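Glycerol-3-phosphate dehydrogenase [NAD(+)] 1 (Saccharomyces cerevisiae, PDB 4FGW) catalyses the NAD-dependent interconversion of dihydroxyacetone phosphate and sn-glycerol 3-phosphate, driving glycerol production and accumulation under hyperosmotic stress. Local coordinates at residues R288-T291 with Y292-E295. Numbering follows the deposited sequence.
Sequences REET and YYQE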
loop_
_atom_site.group_PDB
_atom_site.type_symbol
_atom_site.label_atom_id
_atom_site.label_comp_id
_atom_site.label_asym_id
_atom_site.label_seq_id
_atom_site.Cartn_x
_atom_site.Cartn_y
_atom_site.Cartn_z
ATOM N N ARG A 288 -3.579 15.069 9.187
ATOM C CA ARG A 288 -4.753 14.546 8.502
ATOM C C ARG A 288 -4.519 13.090 8.151
ATOM O O ARG A 288 -3.435 12.754 7.681
ATOM C CB ARG A 288 -5.028 15.371 7.235
ATOM C CG ARG A 288 -5.318 16.845 7.522
ATOM C CD ARG A 288 -5.698 17.620 6.279
ATOM N NE ARG A 288 -7.057 17.307 5.833
ATOM C CZ ARG A 288 -7.360 16.816 4.635
ATOM N NH1 ARG A 288 -6.404 16.587 3.740
ATOM N NH2 ARG A 288 -8.622 16.562 4.317
ATOM N N GLU A 289 -5.532 12.222 8.373
ATOM C CA GLU A 289 -5.484 10.792 8.023
ATOM C C GLU A 289 -5.180 10.631 6.538
ATOM O O GLU A 289 -4.427 9.737 6.163
ATOM C CB GLU A 289 -6.832 10.113 8.315
ATOM C CG GLU A 289 -6.987 9.635 9.740
ATOM C CD GLU A 289 -8.141 8.688 10.015
ATOM O OE1 GLU A 289 -8.154 7.574 9.440
ATOM O OE2 GLU A 289 -8.993 9.034 10.865
ATOM N N GLU A 290 -5.760 11.529 5.711
ATOM C CA GLU A 290 -5.666 11.628 4.258
ATOM C C GLU A 290 -4.242 11.581 3.752
ATOM O O GLU A 290 -3.961 10.854 2.809
ATOM C CB GLU A 290 -6.373 12.906 3.763
ATOM C CG GLU A 290 -7.895 12.817 3.765
ATOM C CD GLU A 290 -8.606 13.068 5.085
ATOM O OE1 GLU A 290 -9.857 13.049 5.081
ATOM O OE2 GLU A 290 -7.927 13.290 6.117
ATOM N N THR A 291 -3.339 12.317 4.410
ATOM C CA THR A 291 -1.912 12.411 4.097
ATOM C C THR A 291 -1.258 11.031 3.999
ATOM O O THR A 291 -0.508 10.769 3.058
ATOM C CB THR A 291 -1.230 13.297 5.170
ATOM O OG1 THR A 291 -1.920 14.545 5.240
ATOM C CG2 THR A 291 0.241 13.530 4.906
ATOM N N TYR A 292 -1.558 10.159 4.969
ATOM C CA TYR A 292 -0.989 8.820 5.083
ATOM C C TYR A 292 -1.368 7.855 3.954
ATOM O O TYR A 292 -0.513 7.093 3.511
ATOM C CB TYR A 292 -1.300 8.230 6.463
ATOM C CG TYR A 292 -0.824 9.110 7.596
ATOM C CD1 TYR A 292 0.477 9.020 8.072
ATOM C CD2 TYR A 292 -1.671 10.043 8.186
ATOM C CE1 TYR A 292 0.934 9.849 9.093
ATOM C CE2 TYR A 292 -1.229 10.873 9.216
ATOM C CZ TYR A 292 0.076 10.770 9.666
ATOM O OH TYR A 292 0.529 11.578 10.677
ATOM N N TYR A 293 -2.623 7.897 3.479
ATOM C CA TYR A 293 -3.065 7.006 2.403
ATOM C C TYR A 293 -3.176 7.647 1.017
ATOM O O TYR A 293 -3.229 6.918 0.035
ATOM C CB TYR A 293 -4.343 6.240 2.793
ATOM C CG TYR A 293 -5.583 7.097 2.928
ATOM C CD1 TYR A 293 -5.926 7.672 4.145
ATOM C CD2 TYR A 293 -6.447 7.286 1.850
ATOM C CE1 TYR A 293 -7.082 8.440 4.281
ATOM C CE2 TYR A 293 -7.597 8.067 1.971
ATOM C CZ TYR A 293 -7.915 8.633 3.191
ATOM O OH TYR A 293 -9.050 9.394 3.320
ATOM N N GLN A 294 -3.207 8.994 0.927
ATOM C CA GLN A 294 -3.320 9.711 -0.355
ATOM C C GLN A 294 -1.989 10.156 -0.935
ATOM O O GLN A 294 -1.913 10.383 -2.142
ATOM C CB GLN A 294 -4.199 10.964 -0.218
ATOM C CG GLN A 294 -5.662 10.704 0.115
ATOM C CD GLN A 294 -6.517 11.952 0.116
ATOM O OE1 GLN A 294 -7.741 11.875 0.027
ATOM N NE2 GLN A 294 -5.915 13.132 0.230
ATOM N N GLU A 295 -0.956 10.349 -0.083
ATOM C CA GLU A 295 0.321 10.915 -0.522
ATOM C C GLU A 295 1.490 9.953 -0.672
ATOM O O GLU A 295 1.530 8.897 -0.023
ATOM C CB GLU A 295 0.705 12.147 0.341
ATOM C CG GLU A 295 -0.394 13.200 0.494
ATOM C CD GLU A 295 -0.931 13.849 -0.768
ATOM O OE1 GLU A 295 -0.186 13.920 -1.769
ATOM O OE2 GLU A 295 -2.091 14.316 -0.748
#
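Tyr293 folds back over the first turn of its own short helix: ring atom CE1 lies 3.5 Å from Glu290 CA, and the phenol OH is 3.6 Å from Glu290 CG. A chi1 of 68°, which sets CG between the backbone N and the carbonyl carbon, brings the ring there, with the carbonyl oxygen of Glu290 over one face, toward its rim. Glu290 O accepts a hydrogen bond from Gln294 N at 2.8 Å, almost in line with its C=O, and a weak one from Tyr293 N. Gln294 runs alongside Glu290, NE2 3.6 Å from Glu290 CB. One residue on, Glu295 N, just beyond the helix, reaches Thr291 O at 3.2 Å from above the carbonyl plane. Helix 289-294 is a short helix of the C-terminal domain at the dimer interface. Here Tyr293 stacks on Tyr293 of the second subunit, and its OH is hydrogen-bonded to Glu289 OE1 of that subunit. An alanine in place of Tyr293 is likely to leave that glutamate without its phenol partner and break the stack. Tyr292, buried against helix 261-283, sets CE2 3.3 Å from Arg288 O. Asp234 OD2 is hydrogen-bonded to Thr291 OG1 and Arg288 N, and Ser230 OG to Glu295 OE1.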